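Local structure of spherulin-4 (Aspergillus clavatus, 5C5G) at residues S8-P13 with E247-M252; F38-N43 with E69-L74; D146-H151 with T164-V169; C199-S204 with E227-H232. The protein probably acts as a cell-surface glycoside hydrolase; its Aspergillus fumigatus counterpart Sph3 is required for biosynthesis of the polysaccharide galactosaminogalactan. All coordinates share one frame; numbering follows the deposited sequence.

Contact 1 (S8-P13 with E247-M252); sequences SKVFVP and EFVDLM. With EDO (1,2-ethanediol), chain C.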
loop_
_atom_site.group_PDB
_atom_site.type_symbol
_atom_site.label_atom_id
_atom_site.label_comp_id
_atom_site.label_asym_id
_atom_site.label_seq_id
_atom_site.Cartn_x
_atom_site.Cartn_y
_atom_site.Cartn_z
ATOM N N SER A 8 0.577 -10.783 8.590
ATOM C CA SER A 8 0.809 -9.754 7.586
ATOM C C SER A 8 -0.071 -8.554 7.872
ATOM O O SER A 8 -1.128 -8.657 8.514
ATOM C CB SER A 8 0.501 -10.283 6.195
ATOM O OG SER A 8 1.388 -11.345 5.865
ATOM N N LYS A 9 0.372 -7.411 7.367
ATOM C CA LYS A 9 -0.427 -6.201 7.343
ATOM C C LYS A 9 -1.419 -6.266 6.202
ATOM O O LYS A 9 -1.115 -6.799 5.137
ATOM C CB LYS A 9 0.477 -4.998 7.142
ATOM C CG LYS A 9 1.544 -4.856 8.214
ATOM C CD LYS A 9 2.533 -3.750 7.887
ATOM C CE LYS A 9 3.645 -3.642 8.930
ATOM N NZ LYS A 9 4.366 -4.930 9.137
ATOM N N VAL A 10 -2.587 -5.679 6.421
ATOM C CA VAL A 10 -3.534 -5.474 5.339
ATOM C C VAL A 10 -3.120 -4.219 4.569
ATOM O O VAL A 10 -3.068 -3.123 5.138
ATOM C CB VAL A 10 -4.975 -5.341 5.870
ATOM C CG1 VAL A 10 -5.926 -4.977 4.753
ATOM C CG2 VAL A 10 -5.415 -6.641 6.546
ATOM N N PHE A 11 -2.791 -4.396 3.298
ATOM C CA PHE A 11 -2.418 -3.287 2.425
ATOM C C PHE A 11 -3.673 -2.831 1.703
ATOM O O PHE A 11 -4.400 -3.659 1.143
ATOM C CB PHE A 11 -1.382 -3.768 1.435
ATOM C CG PHE A 11 -0.897 -2.710 0.528
ATOM C CD1 PHE A 11 -0.004 -1.752 0.970
ATOM C CD2 PHE A 11 -1.338 -2.649 -0.764
ATOM C CE1 PHE A 11 0.438 -0.761 0.115
ATOM C CE2 PHE A 11 -0.902 -1.663 -1.614
ATOM C CZ PHE A 11 -0.022 -0.723 -1.173
ATOM N N VAL A 12 -3.952 -1.535 1.727
ATOM C CA VAL A 12 -5.200 -1.004 1.184
ATOM C C VAL A 12 -4.899 0.125 0.210
ATOM O O VAL A 12 -4.577 1.242 0.638
ATOM C CB VAL A 12 -6.131 -0.472 2.286
ATOM C CG1 VAL A 12 -7.516 -0.186 1.706
ATOM C CG2 VAL A 12 -6.237 -1.483 3.443
ATOM N N PRO A 13 -4.977 -0.146 -1.098
ATOM C CA PRO A 13 -4.878 0.948 -2.067
ATOM C C PRO A 13 -6.236 1.611 -2.119
ATOM O O PRO A 13 -7.129 1.183 -2.845
ATOM C CB PRO A 13 -4.504 0.246 -3.364
ATOM C CG PRO A 13 -4.921 -1.167 -3.180
ATOM C CD PRO A 13 -5.116 -1.463 -1.742
ATOM N N GLU A 247 -14.330 -10.986 4.943
ATOM C CA GLU A 247 -13.793 -12.330 5.125
ATOM C C GLU A 247 -12.273 -12.324 4.973
ATOM O O GLU A 247 -11.570 -12.966 5.744
ATOM C CB GLU A 247 -14.424 -13.315 4.134
ATOM C CG GLU A 247 -15.870 -13.660 4.434
ATOM C CD GLU A 247 -16.888 -12.677 3.866
ATOM O OE1 GLU A 247 -16.542 -11.596 3.351
ATOM O OE2 GLU A 247 -18.090 -13.003 3.960
ATOM N N PHE A 248 -11.772 -11.608 3.974
ATOM C CA PHE A 248 -10.341 -11.462 3.794
ATOM C C PHE A 248 -9.686 -10.883 5.047
ATOM O O PHE A 248 -8.710 -11.426 5.544
ATOM C CB PHE A 248 -10.058 -10.589 2.558
ATOM C CG PHE A 248 -8.660 -10.050 2.486
ATOM C CD1 PHE A 248 -7.564 -10.890 2.450
ATOM C CD2 PHE A 248 -8.441 -8.692 2.481
ATOM C CE1 PHE A 248 -6.277 -10.363 2.404
ATOM C CE2 PHE A 248 -7.163 -8.178 2.421
ATOM C CZ PHE A 248 -6.087 -9.020 2.391
ATOM N N VAL A 249 -10.223 -9.784 5.569
ATOM C CA VAL A 249 -9.602 -9.179 6.731
ATOM C C VAL A 249 -9.719 -10.109 7.951
ATOM O O VAL A 249 -8.786 -10.206 8.743
ATOM C CB VAL A 249 -10.143 -7.777 7.007
ATOM C CG1 VAL A 249 -9.432 -7.178 8.217
ATOM C CG2 VAL A 249 -9.918 -6.898 5.794
ATOM N N ASP A 250 -10.834 -10.818 8.093
ATOM C CA ASP A 250 -10.970 -11.788 9.179
ATOM C C ASP A 250 -9.855 -12.837 9.109
ATOM O O ASP A 250 -9.317 -13.262 10.129
ATOM C CB ASP A 250 -12.328 -12.518 9.130
ATOM C CG ASP A 250 -13.494 -11.672 9.634
ATOM O OD1 ASP A 250 -13.273 -10.591 10.214
ATOM O OD2 ASP A 250 -14.651 -12.118 9.461
ATOM N N LEU A 251 -9.521 -13.274 7.903
ATOM C CA LEU A 251 -8.475 -14.272 7.737
ATOM C C LEU A 251 -7.109 -13.675 8.033
ATOM O O LEU A 251 -6.220 -14.351 8.555
ATOM C CB LEU A 251 -8.491 -14.828 6.314
ATOM C CG LEU A 251 -9.680 -15.737 6.042
ATOM C CD1 LEU A 251 -9.838 -15.915 4.538
ATOM C CD2 LEU A 251 -9.510 -17.087 6.743
HETATM N N MSE A 252 -6.927 -12.404 7.718
HETATM C CA MSE A 252 -5.692 -11.714 8.062
HETATM C C MSE A 252 -5.550 -11.576 9.577
HETATM O O MSE A 252 -4.431 -11.566 10.093
HETATM C CB MSE A 252 -5.615 -10.362 7.349
HETATM C CG MSE A 252 -5.553 -10.534 5.828
HETATM SE SE MSE A 252 -3.779 -11.065 5.203
HETATM C CE MSE A 252 -2.944 -9.338 5.388
HETATM C C1 EDO C . -9.242 -0.601 -1.468
HETATM O O1 EDO C . -9.948 0.055 -2.519
HETATM C C2 EDO C . -10.278 -1.275 -0.585
HETATM O O2 EDO C . -10.866 -2.373 -1.283
HETATM O O HOH W 1 -2.198 -11.509 8.524
#
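V10 and M252, a selenomethionine in this crystal, carry most of this contact between strand 9-13 and helix 247-252, whose axes come within 9.3 Å and run at 149° to each other. The apolar part centres on V10, whose side chain points at the helix. Its CG2 branch rests on M252 CB at 3.8 Å and also approaches V249 CG1 at 4.4 Å. The other branch, CG1, trans to the backbone N (chi1 174°), slides past F248 and meets ring atom CE2 at 4.1 Å. M252 turns at both chi2 and chi3, and this double bend folds its end back over the beginning of the strand. There CE lies 3.7 Å from S8 CB and only 3.1 Å from K9 O, a close carbon-oxygen approach. Polar bonding between the two segments runs through one water: it accepts from S8 N at 2.9 Å and donates to M252 O at 2.7 Å, tying the end of the helix to the residue before the strand. Other polar groups turn elsewhere, S8 OG to A225 O and K9 NZ to D226 in a salt bridge. V249 also touches F38 of the neighbouring strand, and M252 touches I228 on the other neighbour. A C-terminal helix laid over the first strand and bridging to the last is how the outer layer of a (beta/alpha)8 barrel closes on itself.

Contact 2 (F38-N43 with E69-L74); sequences FTVVIN and ENVRLL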
loop_
_atom_site.group_PDB
_atom_site.type_symbol
_atom_site.label_atom_id
_atom_site.label_comp_id
_atom_site.label_asym_id
_atom_site.label_seq_id
_atom_site.Cartn_x
_atom_site.Cartn_y
_atom_site.Cartn_z
ATOM N N PHE A 38 -2.972 -1.953 9.351
ATOM C CA PHE A 38 -3.429 -1.569 8.028
ATOM C C PHE A 38 -2.500 -0.510 7.462
ATOM O O PHE A 38 -2.242 0.508 8.104
ATOM C CB PHE A 38 -4.843 -0.994 8.087
ATOM C CG PHE A 38 -5.905 -1.982 8.495
ATOM C CD1 PHE A 38 -6.127 -2.280 9.826
ATOM C CD2 PHE A 38 -6.696 -2.591 7.553
ATOM C CE1 PHE A 38 -7.109 -3.176 10.206
ATOM C CE2 PHE A 38 -7.674 -3.498 7.931
ATOM C CZ PHE A 38 -7.884 -3.777 9.257
ATOM N N THR A 39 -2.018 -0.744 6.253
ATOM C CA THR A 39 -1.243 0.239 5.507
ATOM C C THR A 39 -2.179 0.778 4.448
ATOM O O THR A 39 -2.598 0.010 3.580
ATOM C CB THR A 39 -0.040 -0.400 4.834
ATOM O OG1 THR A 39 0.807 -0.958 5.841
ATOM C CG2 THR A 39 0.748 0.637 4.040
ATOM N N VAL A 40 -2.516 2.061 4.502
ATOM C CA VAL A 40 -3.589 2.596 3.680
ATOM C C VAL A 40 -3.031 3.701 2.801
ATOM O O VAL A 40 -2.571 4.723 3.296
ATOM C CB VAL A 40 -4.710 3.120 4.574
ATOM C CG1 VAL A 40 -5.828 3.732 3.737
ATOM C CG2 VAL A 40 -5.251 2.015 5.477
ATOM N N VAL A 41 -3.072 3.496 1.490
ATOM C CA VAL A 41 -2.582 4.507 0.564
ATOM C C VAL A 41 -3.736 5.394 0.153
ATOM O O VAL A 41 -4.753 4.905 -0.352
ATOM C CB VAL A 41 -1.993 3.878 -0.695
ATOM C CG1 VAL A 41 -1.437 4.946 -1.602
ATOM C CG2 VAL A 41 -0.916 2.853 -0.325
ATOM N N ILE A 42 -3.583 6.684 0.344
ATOM C CA ILE A 42 -4.591 7.619 -0.148
ATOM C C ILE A 42 -3.995 8.411 -1.309
ATOM O O ILE A 42 -2.772 8.609 -1.428
ATOM C CB ILE A 42 -5.179 8.482 0.957
ATOM C CG1 ILE A 42 -4.075 9.202 1.672
ATOM C CG2 ILE A 42 -5.985 7.618 1.980
ATOM C CD1 ILE A 42 -3.686 10.527 1.079
ATOM N N ASN A 43 -4.879 8.849 -2.180
ATOM C CA ASN A 43 -4.490 9.273 -3.510
ATOM C C ASN A 43 -5.528 10.237 -4.066
ATOM O O ASN A 43 -6.384 9.850 -4.845
ATOM C CB ASN A 43 -4.361 8.021 -4.377
ATOM C CG ASN A 43 -3.907 8.311 -5.764
ATOM O OD1 ASN A 43 -3.472 9.421 -6.076
ATOM N ND2 ASN A 43 -3.996 7.310 -6.627
ATOM N N GLU A 69 -4.944 3.852 15.777
ATOM C CA GLU A 69 -3.539 3.576 16.014
ATOM C C GLU A 69 -2.998 2.447 15.142
ATOM O O GLU A 69 -1.794 2.367 14.922
ATOM C CB GLU A 69 -3.317 3.226 17.485
ATOM N N ASN A 70 -3.887 1.584 14.652
ATOM C CA ASN A 70 -3.476 0.468 13.793
ATOM C C ASN A 70 -3.529 0.786 12.316
ATOM O O ASN A 70 -3.422 -0.116 11.485
ATOM C CB ASN A 70 -4.289 -0.802 14.096
ATOM C CG ASN A 70 -5.790 -0.618 13.922
ATOM O OD1 ASN A 70 -6.334 0.451 14.180
ATOM N ND2 ASN A 70 -6.471 -1.682 13.517
ATOM N N VAL A 71 -3.657 2.062 11.983
ATOM C CA VAL A 71 -3.625 2.520 10.603
ATOM C C VAL A 71 -2.352 3.309 10.355
ATOM O O VAL A 71 -1.966 4.156 11.168
ATOM C CB VAL A 71 -4.821 3.455 10.322
ATOM C CG1 VAL A 71 -4.676 4.213 8.988
ATOM C CG2 VAL A 71 -6.118 2.660 10.356
ATOM N N ARG A 72 -1.729 3.046 9.219
ATOM C CA ARG A 72 -0.625 3.865 8.732
ATOM C C ARG A 72 -0.975 4.367 7.356
ATOM O O ARG A 72 -0.953 3.609 6.378
ATOM C CB ARG A 72 0.667 3.055 8.680
ATOM C CG ARG A 72 1.195 2.635 10.043
ATOM C CD ARG A 72 1.579 3.839 10.910
ATOM N NE ARG A 72 2.067 3.424 12.228
ATOM C CZ ARG A 72 1.290 3.230 13.289
ATOM N NH1 ARG A 72 1.827 2.844 14.441
ATOM N NH2 ARG A 72 -0.021 3.423 13.206
ATOM N N LEU A 73 -1.335 5.644 7.278
ATOM C CA LEU A 73 -1.657 6.276 6.019
ATOM C C LEU A 73 -0.386 6.641 5.278
ATOM O O LEU A 73 0.578 7.119 5.862
ATOM C CB LEU A 73 -2.443 7.563 6.239
ATOM C CG LEU A 73 -3.832 7.385 6.814
ATOM C CD1 LEU A 73 -4.436 8.724 7.144
ATOM C CD2 LEU A 73 -4.753 6.657 5.881
ATOM N N LEU A 74 -0.427 6.445 3.968
ATOM C CA LEU A 74 0.659 6.847 3.075
ATOM C C LEU A 74 0.097 7.716 1.972
ATOM O O LEU A 74 -0.989 7.453 1.451
ATOM C CB LEU A 74 1.314 5.629 2.417
ATOM C CG LEU A 74 1.820 4.511 3.336
ATOM C CD1 LEU A 74 2.406 3.394 2.490
ATOM C CD2 LEU A 74 2.853 4.984 4.310
#
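F38 and V71 begin a parallel ladder that runs through T39-R72 and V40-L73 to V41-L74, joining two adjacent strands of the beta/alpha barrel as the two ends of a right-handed beta-alpha-beta crossover through helix 56-66. Five N-H...O bonds, the first from F38 N to N70 O and the last from I42 N to L74 O, zip the strands, whose short axes lie 4.6 Å apart and cross at -26°. On the face carrying F38, V40, V71 and L73, which is turned to the outer helices, the side chains interdigitate. V40 is the bump: it fills the notch between V71 and L73, with CG2 4.2 Å from V71 CG1 on one flank. On the other, L73 CD2 lies against both CB and CG1 of V40, 3.8 Å from V40 CB, and also touches I42 CG2. Inside the barrel the roles reverse. L74 CD1 is the bump, pressed against T39 CG2 at 3.6 Å and a looser 4.4 Å from V41 CG2, across the hollow between these branches. V41 in turn touches Y15 and Y76, which bind N-acetylgalactosamine. T39 CG2 can face L74 because chi1 of -61° turns OG1 the other way, to E227. At the N-terminal end of the ladder N70 stands beside F38, its amide nearly perpendicular to the ring, with ND2 at the ring edge 3.7 Å from CE1 and bonded to V36 O. R72, bent at chi2, folds back on its own backbone: NE pairs with D146, and NH2 donates to E69 O at 2.7 Å and V71 O at 2.9 Å.

Contact 3 (D146-H151 with T164-V169); sequences DHYVVH and TADSTV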
loop_
_atom_site.group_PDB
_atom_site.type_symbol
_atom_site.label_atom_id
_atom_site.label_comp_id
_atom_site.label_asym_id
_atom_site.label_seq_id
_atom_site.Cartn_x
_atom_site.Cartn_y
_atom_site.Cartn_z
ATOM N N ASP A 146 6.706 7.635 11.537
ATOM C CA ASP A 146 7.213 6.467 10.829
ATOM C C ASP A 146 8.080 6.781 9.615
ATOM O O ASP A 146 9.028 6.068 9.326
ATOM C CB ASP A 146 6.049 5.588 10.384
ATOM C CG ASP A 146 5.112 5.260 11.524
ATOM O OD1 ASP A 146 4.329 6.140 11.919
ATOM O OD2 ASP A 146 5.168 4.123 12.035
ATOM N N HIS A 147 7.720 7.816 8.875
ATOM C CA HIS A 147 8.409 8.147 7.631
ATOM C C HIS A 147 8.550 6.913 6.745
ATOM O O HIS A 147 9.612 6.620 6.201
ATOM C CB HIS A 147 9.786 8.741 7.917
ATOM C CG HIS A 147 9.750 10.015 8.709
ATOM N ND1 HIS A 147 9.773 11.258 8.116
ATOM C CD2 HIS A 147 9.690 10.237 10.043
ATOM C CE1 HIS A 147 9.733 12.194 9.050
ATOM N NE2 HIS A 147 9.688 11.602 10.230
ATOM N N TYR A 148 7.451 6.196 6.592
ATOM C CA TYR A 148 7.437 4.934 5.857
ATOM C C TYR A 148 7.622 5.177 4.365
ATOM O O TYR A 148 7.152 6.180 3.824
ATOM C CB TYR A 148 6.078 4.292 6.086
ATOM C CG TYR A 148 5.961 2.793 6.133
ATOM C CD1 TYR A 148 6.547 2.054 7.155
ATOM C CD2 TYR A 148 5.170 2.121 5.206
ATOM C CE1 TYR A 148 6.392 0.677 7.211
ATOM C CE2 TYR A 148 5.001 0.748 5.258
ATOM C CZ TYR A 148 5.613 0.033 6.259
ATOM O OH TYR A 148 5.438 -1.332 6.303
ATOM N N VAL A 149 8.287 4.245 3.696
ATOM C CA VAL A 149 8.488 4.289 2.253
ATOM C C VAL A 149 8.051 2.967 1.646
ATOM O O VAL A 149 8.551 1.901 2.025
ATOM C CB VAL A 149 9.964 4.515 1.905
ATOM C CG1 VAL A 149 10.201 4.396 0.397
ATOM C CG2 VAL A 149 10.412 5.885 2.386
ATOM N N VAL A 150 7.118 3.040 0.701
ATOM C CA VAL A 150 6.710 1.863 -0.068
ATOM C C VAL A 150 6.947 2.146 -1.537
ATOM O O VAL A 150 6.704 3.263 -1.996
ATOM C CB VAL A 150 5.232 1.485 0.194
ATOM C CG1 VAL A 150 4.764 0.314 -0.679
ATOM C CG2 VAL A 150 5.029 1.138 1.657
ATOM N N HIS A 151 7.445 1.145 -2.258
ATOM C CA HIS A 151 7.610 1.215 -3.699
ATOM C C HIS A 151 6.637 0.285 -4.373
ATOM O O HIS A 151 6.407 -0.824 -3.885
ATOM C CB HIS A 151 9.011 0.749 -4.088
ATOM C CG HIS A 151 10.093 1.693 -3.704
ATOM N ND1 HIS A 151 11.423 1.394 -3.875
ATOM C CD2 HIS A 151 10.044 2.936 -3.169
ATOM C CE1 HIS A 151 12.152 2.419 -3.463
ATOM N NE2 HIS A 151 11.341 3.363 -3.028
ATOM N N THR A 164 15.939 -0.047 -0.210
ATOM C CA THR A 164 15.653 1.388 -0.240
ATOM C C THR A 164 14.237 1.734 0.213
ATOM O O THR A 164 13.901 2.908 0.380
ATOM C CB THR A 164 15.905 1.993 -1.638
ATOM O OG1 THR A 164 14.939 1.539 -2.596
ATOM C CG2 THR A 164 17.281 1.626 -2.112
ATOM N N ALA A 165 13.407 0.728 0.430
ATOM C CA ALA A 165 12.016 0.917 0.839
ATOM C C ALA A 165 11.728 0.032 2.044
ATOM O O ALA A 165 12.410 -0.981 2.269
ATOM C CB ALA A 165 11.062 0.584 -0.301
ATOM N N ASP A 166 10.719 0.393 2.820
ATOM C CA ASP A 166 10.232 -0.472 3.879
ATOM C C ASP A 166 9.475 -1.667 3.334
ATOM O O ASP A 166 9.587 -2.782 3.863
ATOM C CB ASP A 166 9.359 0.327 4.834
ATOM C CG ASP A 166 10.142 1.381 5.555
ATOM O OD1 ASP A 166 11.031 1.001 6.349
ATOM O OD2 ASP A 166 9.922 2.594 5.359
ATOM N N SER A 167 8.733 -1.456 2.250
ATOM C CA SER A 167 8.046 -2.539 1.539
ATOM C C SER A 167 7.998 -2.235 0.070
ATOM O O SER A 167 7.920 -1.064 -0.313
ATOM C CB SER A 167 6.622 -2.729 2.058
ATOM O OG SER A 167 6.624 -3.091 3.428
ATOM N N THR A 168 8.020 -3.289 -0.738
ATOM C CA THR A 168 7.922 -3.174 -2.176
ATOM C C THR A 168 6.838 -4.108 -2.666
ATOM O O THR A 168 6.837 -5.293 -2.334
ATOM C CB THR A 168 9.259 -3.554 -2.855
ATOM O OG1 THR A 168 10.277 -2.629 -2.463
ATOM C CG2 THR A 168 9.158 -3.508 -4.349
ATOM N N VAL A 169 5.927 -3.572 -3.470
ATOM C CA VAL A 169 4.887 -4.361 -4.120
ATOM C C VAL A 169 5.493 -5.092 -5.300
ATOM O O VAL A 169 5.698 -4.531 -6.364
ATOM C CB VAL A 169 3.717 -3.473 -4.578
ATOM C CG1 VAL A 169 2.597 -4.345 -5.106
ATOM C CG2 VAL A 169 3.207 -2.577 -3.439
HETATM O O HOH W 2 11.836 -1.304 -4.594
#
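H151 lays one face of its imidazole on A165 and turns an edge to T164, beside the residues that lead into strand 167-169. From CB, 4.0 Å from T168 OG1, the side chain passes to CG, which sits beside the backbone N and opposite the carbonyl carbon (chi1 -71°); this lays the ring on A165. CG, CD2 and NE2 all lie over the A165 methyl, and CB of A165 sits almost exactly above the ring centre, 3.6 Å from the centroid, as a CH-pi contact. At the ring edge ND1 shares water 2 with T168 OG1, and CE1 points into T164 OG1 at 3.0 Å; that hydroxyl is bonded to Y161 O. The backbone of the same residue joins the parallel ladder, H151 N donating to S167 O and H151 O receiving V169 N at 2.8 Å. Nearer the start of the strand D166 lays its CB over one face of Y148. Its OD2 accepts V149 N at 2.9 Å through the anti lone pair, while V149 O receives D166 N at 2.8 Å and, weakly, S167 N. A carboxylate thus does the work of a backbone carbonyl where the regular ladder has yet to begin. The salt bridge from OD2 to K138 would probably favour its ionised form.

Contact 4 (C199-S204 with E227-H232); sequences CAVIHS and EIFITH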
loop_
_atom_site.group_PDB
_atom_site.type_symbol
_atom_site.label_atom_id
_atom_site.label_comp_id
_atom_site.label_asym_id
_atom_site.label_seq_id
_atom_site.Cartn_x
_atom_site.Cartn_y
_atom_site.Cartn_z
ATOM N N CYS A 199 5.317 -6.871 -0.533
ATOM C CA CYS A 199 3.870 -6.742 -0.566
ATOM C C CYS A 199 3.333 -7.433 -1.801
ATOM O O CYS A 199 3.964 -7.432 -2.865
ATOM C CB CYS A 199 3.476 -5.264 -0.584
ATOM S SG CYS A 199 1.742 -4.911 -0.763
ATOM N N ALA A 200 2.146 -8.007 -1.661
ATOM C CA ALA A 200 1.447 -8.680 -2.745
ATOM C C ALA A 200 0.052 -8.106 -2.889
ATOM O O ALA A 200 -0.689 -8.017 -1.907
ATOM C CB ALA A 200 1.351 -10.160 -2.490
ATOM N N VAL A 201 -0.304 -7.780 -4.126
ATOM C CA VAL A 201 -1.617 -7.281 -4.483
ATOM C C VAL A 201 -2.210 -8.230 -5.525
ATOM O O VAL A 201 -1.688 -8.342 -6.643
ATOM C CB VAL A 201 -1.518 -5.867 -5.057
ATOM C CG1 VAL A 201 -2.857 -5.409 -5.622
ATOM C CG2 VAL A 201 -1.063 -4.888 -3.988
ATOM N N ILE A 202 -3.295 -8.893 -5.156
ATOM C CA ILE A 202 -3.940 -9.867 -6.024
ATOM C C ILE A 202 -5.388 -9.457 -6.186
ATOM O O ILE A 202 -6.154 -9.503 -5.232
ATOM C CB ILE A 202 -3.878 -11.293 -5.451
ATOM C CG1 ILE A 202 -2.437 -11.684 -5.112
ATOM C CG2 ILE A 202 -4.472 -12.295 -6.435
ATOM C CD1 ILE A 202 -2.341 -12.958 -4.274
ATOM N N HIS A 203 -5.765 -9.071 -7.395
ATOM C CA HIS A 203 -7.138 -8.700 -7.682
ATOM C C HIS A 203 -7.766 -9.727 -8.612
ATOM O O HIS A 203 -7.120 -10.701 -9.008
ATOM C CB HIS A 203 -7.211 -7.280 -8.239
ATOM C CG HIS A 203 -6.360 -7.036 -9.442
ATOM N ND1 HIS A 203 -6.624 -7.586 -10.677
ATOM C CD2 HIS A 203 -5.258 -6.266 -9.598
ATOM C CE1 HIS A 203 -5.713 -7.169 -11.540
ATOM N NE2 HIS A 203 -4.873 -6.366 -10.909
ATOM N N SER A 204 -9.036 -9.530 -8.945
ATOM C CA SER A 204 -9.717 -10.382 -9.912
ATOM C C SER A 204 -9.746 -11.830 -9.444
ATOM O O SER A 204 -9.738 -12.760 -10.262
ATOM C CB SER A 204 -9.056 -10.260 -11.292
ATOM O OG SER A 204 -8.901 -8.882 -11.643
ATOM N N GLU A 227 2.814 -7.669 3.618
ATOM C CA GLU A 227 1.660 -6.798 3.375
ATOM C C GLU A 227 0.892 -7.364 2.205
ATOM O O GLU A 227 1.507 -7.764 1.221
ATOM C CB GLU A 227 2.059 -5.341 3.111
ATOM C CG GLU A 227 3.171 -4.855 4.031
ATOM C CD GLU A 227 3.163 -3.377 4.337
ATOM O OE1 GLU A 227 2.079 -2.749 4.270
ATOM O OE2 GLU A 227 4.241 -2.856 4.667
ATOM N N ILE A 228 -0.435 -7.434 2.317
ATOM C CA ILE A 228 -1.254 -8.147 1.345
ATOM C C ILE A 228 -2.575 -7.418 1.097
ATOM O O ILE A 228 -3.236 -6.995 2.047
ATOM C CB ILE A 228 -1.596 -9.555 1.857
ATOM C CG1 ILE A 228 -0.322 -10.339 2.172
ATOM C CG2 ILE A 228 -2.471 -10.289 0.853
ATOM C CD1 ILE A 228 -0.572 -11.657 2.859
ATOM N N PHE A 229 -2.949 -7.311 -0.175
ATOM C CA PHE A 229 -4.301 -6.929 -0.572
ATOM C C PHE A 229 -4.820 -8.007 -1.504
ATOM O O PHE A 229 -4.146 -8.366 -2.473
ATOM C CB PHE A 229 -4.289 -5.609 -1.325
ATOM C CG PHE A 229 -5.656 -5.116 -1.729
ATOM C CD1 PHE A 229 -6.612 -4.816 -0.773
ATOM C CD2 PHE A 229 -5.970 -4.910 -3.068
ATOM C CE1 PHE A 229 -7.879 -4.346 -1.160
ATOM C CE2 PHE A 229 -7.223 -4.434 -3.447
ATOM C CZ PHE A 229 -8.163 -4.151 -2.499
ATOM N N ILE A 230 -6.004 -8.541 -1.203
ATOM C CA ILE A 230 -6.675 -9.518 -2.049
ATOM C C ILE A 230 -8.097 -9.033 -2.264
ATOM O O ILE A 230 -8.761 -8.656 -1.300
ATOM C CB ILE A 230 -6.689 -10.910 -1.399
ATOM C CG1 ILE A 230 -5.269 -11.467 -1.389
ATOM C CG2 ILE A 230 -7.615 -11.858 -2.167
ATOM C CD1 ILE A 230 -5.094 -12.736 -0.542
ATOM N N THR A 231 -8.557 -9.027 -3.516
ATOM C CA THR A 231 -9.924 -8.658 -3.813
ATOM C C THR A 231 -10.488 -9.466 -4.953
ATOM O O THR A 231 -9.782 -9.900 -5.869
ATOM C CB THR A 231 -10.052 -7.169 -4.128
ATOM O OG1 THR A 231 -11.429 -6.887 -4.380
ATOM C CG2 THR A 231 -9.216 -6.752 -5.329
ATOM N N HIS A 232 -11.790 -9.692 -4.858
ATOM C CA HIS A 232 -12.537 -10.429 -5.858
ATOM C C HIS A 232 -13.091 -9.518 -6.949
ATOM O O HIS A 232 -13.730 -10.001 -7.863
ATOM C CB HIS A 232 -13.647 -11.233 -5.183
ATOM C CG HIS A 232 -13.125 -12.305 -4.277
ATOM N ND1 HIS A 232 -12.645 -12.048 -3.012
ATOM C CD2 HIS A 232 -13.000 -13.639 -4.472
ATOM C CE1 HIS A 232 -12.258 -13.188 -2.461
ATOM N NE2 HIS A 232 -12.454 -14.163 -3.326
#
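OE2 of E227, a residue whose CB rests on C199 SG at 3.9 Å, is gripped by both Y148 OH and S167 OG in the barrel interior, while OE1 takes T39 OG1. Three hydroxyls from three other strands thus hold this buried acid. From its carbonyl starts the ladder to strand 199-203: E227 O accepts A200 N at 3.0 Å, A200 O accepts F229 N, F229 O accepts I202 N at 2.9 Å with a nearly straight N-H...O angle of 171°, and I202 O accepts T231 N at 3.0 Å. The two short axes are practically parallel, 1° apart. Beyond, T231 O lies near S204 N but at an angle too poor for a bond; here T231 CG2 packs against H203 CB at 3.6 Å. The H203 ring is steadied by a 2.8 Å hydrogen bond between its ND1 and S204 OG and stacks on Y237. On the inner face F229 CG, opposite the backbone N (chi1 -178°), brings the ring edge to V201 CG1, 4.1 Å from CD2; V201 also packs on E172, which binds N-acetylgalactosamine. On the other face A200, I202 and I228 pack against V221 of helix 212-224. This is the last beta-alpha-beta unit of a TIM barrel, with the E227 hydroxyl cluster at the N-terminal ends of the strands and the sugar-binding residues toward their C-terminal ends, where TIM barrels carry their active sites.

All four contacts belong to one closed eight-stranded parallel barrel. Contact 2 joins its second and third strands, contact 3 the fifth and sixth, contact 4 the seventh and eighth, while contact 1 lays the C-terminal helix on the first strand. Along the chain, contacts 2, 3 and 4 follow in series, all between the two segments of contact 1. Centres of contacts 1 and 4 are about 9 Å apart, those of contacts 3 and 4 about 17 Å, on opposite sides of the chain's centre. Strand 9-13 hydrogen-bonds to both 38-42 and 227-230, sealing the barrel, and E227 links contacts 2, 3 and 4 across its interior, at the end of the barrel away from the N-acetylgalactosamine site.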